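Local atomic coordinates of MdbA (Actinomyces oris, PDB entry 4Z7X), a protein that probably forms disulfide bonds as a thioredoxin-family thiol-disulfide oxidoreductase, in a pathway linked to sortase-mediated pilus assembly. Residues A[132-137]-A[144-149]. Residues are numbered along the deposited sequence; the frame is centred on the assembly and turned at random. Where two conformers were deposited one is given.
Sequences EIFSQA and SNMTVE
Met146, modelled as selenomethionine, reaches across to one flank of helix 123-140, where Ile133, Phe134 and Ala137 receive successive atoms of its side chain. Met146 CG lies 3.7 Å from CG2 of Ile133, the two chains running side by side but pointing opposite ways. One atom further out, Met146 SE sits 3.7 Å from CB of Ala137, a helical turn beyond Ile133. The chain then bends at its last torsion (chi3 72°), which turns the terminal methyl to the Phe134 ring: Met146 CE is 3.4 Å from CD1 of Phe134 and also close to CE1. On the helix side, a chi1 of -166°, with CG anti to the backbone N, brings the Phe134 ring to that methyl. The two meet obliquely, and with Met146 SE 48° off the ring normal this is a Met-aromatic contact. Ile133 CG2 has a second neighbour in the backbone O of Asn145, at 3.7 Å, a van der Waals touch.

Met146 is the centre of an inverse gamma turn, closed by a weak bond from Thr147 N to Asn145 O. Directly afterwards Thr147 takes the N-cap position of helix 148-157, its OG1 bonding Gly150 N. Trp104 of helix 103-118 touches both Ile133 and Met146, while Phe134 also packs on Ser68 and Ala71 of helix 68-86, near the probable CxxC motif. A salt bridge from Glu132 OE1 to Lys157 NZ ties the two helices separately.

No hydrogen bond links 132-137 to 144-149. Between these segments, the C-terminal part of helix 123-140 meets the loop before helix 148-157 through dispersion: selenium, standing in for the native methionine sulfur, against the alanine methyl, and the thioether's terminal methyl against the ring.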
# COMPACT_ATOMS: atom_id res chain seq x y z
N GLU A 132 -7.34 2.80 -8.58
CA GLU A 132 -8.42 2.76 -9.59
C GLU A 132 -8.50 4.09 -10.33
O GLU A 132 -8.76 4.15 -11.52
CB GLU A 132 -9.76 2.41 -8.90
CG GLU A 132 -10.95 2.23 -9.83
CD GLU A 132 -12.08 1.47 -9.16
OE1 GLU A 132 -11.92 1.01 -8.01
OE2 GLU A 132 -13.15 1.34 -9.77
N ILE A 133 -8.31 5.18 -9.59
CA ILE A 133 -8.29 6.50 -10.25
C ILE A 133 -7.22 6.52 -11.36
O ILE A 133 -7.46 6.95 -12.49
CB ILE A 133 -8.01 7.66 -9.24
CG1 ILE A 133 -9.20 7.90 -8.34
CG2 ILE A 133 -7.69 8.97 -9.95
CD1 ILE A 133 -8.94 8.89 -7.23
N PHE A 134 -6.03 6.05 -11.01
CA PHE A 134 -4.92 6.07 -11.93
C PHE A 134 -5.20 5.14 -13.10
O PHE A 134 -4.98 5.51 -14.25
CB PHE A 134 -3.63 5.69 -11.19
CG PHE A 134 -2.37 5.99 -11.95
CD1 PHE A 134 -1.73 7.21 -11.79
CD2 PHE A 134 -1.84 5.08 -12.83
CE1 PHE A 134 -0.57 7.50 -12.49
CE2 PHE A 134 -0.67 5.37 -13.53
CZ PHE A 134 -0.04 6.58 -13.36
N SER A 135 -5.70 3.93 -12.81
CA SER A 135 -6.02 3.02 -13.89
C SER A 135 -7.05 3.60 -14.85
O SER A 135 -6.94 3.46 -16.06
CB SER A 135 -6.56 1.69 -13.34
OG SER A 135 -5.57 1.00 -12.67
N GLN A 136 -8.09 4.23 -14.32
CA GLN A 136 -9.10 4.77 -15.20
C GLN A 136 -8.47 5.91 -16.06
O GLN A 136 -8.76 6.06 -17.28
CB GLN A 136 -10.31 5.25 -14.39
CG GLN A 136 -11.16 4.09 -13.86
CD GLN A 136 -11.75 3.24 -14.98
OE1 GLN A 136 -12.43 3.75 -15.88
NE2 GLN A 136 -11.47 1.95 -14.95
N ALA A 137 -7.59 6.72 -15.46
CA ALA A 137 -6.94 7.79 -16.24
C ALA A 137 -6.06 7.26 -17.37
O ALA A 137 -6.03 7.85 -18.44
CB ALA A 137 -6.15 8.76 -15.34
N SER A 144 -9.11 14.06 -14.96
CA SER A 144 -9.79 15.08 -14.17
C SER A 144 -9.99 14.74 -12.69
O SER A 144 -10.25 15.63 -11.88
CB SER A 144 -11.15 15.47 -14.81
OG SER A 144 -12.10 14.41 -14.79
N ASN A 145 -9.97 13.45 -12.37
CA ASN A 145 -10.12 12.97 -10.99
C ASN A 145 -8.81 12.81 -10.26
O ASN A 145 -8.80 12.39 -9.07
CB ASN A 145 -10.82 11.61 -10.98
CG ASN A 145 -12.19 11.68 -11.56
OD1 ASN A 145 -12.99 12.54 -11.19
ND2 ASN A 145 -12.46 10.80 -12.51
N MSE A 146 -7.70 13.12 -10.92
CA MSE A 146 -6.36 13.04 -10.26
C MSE A 146 -6.10 14.30 -9.46
O MSE A 146 -5.18 15.09 -9.76
CB MSE A 146 -5.29 12.72 -11.29
CG MSE A 146 -5.55 11.34 -11.85
SE MSE A 146 -4.10 10.83 -13.05
CE MSE A 146 -2.70 10.51 -11.72
N THR A 147 -6.99 14.52 -8.48
CA THR A 147 -7.00 15.71 -7.67
C THR A 147 -7.40 15.34 -6.26
O THR A 147 -7.87 14.22 -6.02
CB THR A 147 -8.08 16.67 -8.20
OG1 THR A 147 -9.36 16.05 -8.11
CG2 THR A 147 -7.82 17.09 -9.64
N VAL A 148 -7.27 16.30 -5.33
CA VAL A 148 -7.82 16.12 -3.99
C VAL A 148 -9.33 15.79 -4.05
O VAL A 148 -9.81 14.89 -3.36
CB VAL A 148 -7.57 17.36 -3.09
CG1 VAL A 148 -8.28 17.21 -1.76
CG2 VAL A 148 -6.09 17.50 -2.89
N GLU A 149 -10.06 16.49 -4.90
CA GLU A 149 -11.50 16.30 -5.01
C GLU A 149 -11.82 14.89 -5.49
O GLU A 149 -12.75 14.27 -5.00
CB GLU A 149 -12.08 17.36 -5.95
CG GLU A 149 -11.97 18.77 -5.36
CD GLU A 149 -10.56 19.39 -5.24
OE1 GLU A 149 -9.69 19.16 -6.13
OE2 GLU A 149 -10.32 20.14 -4.24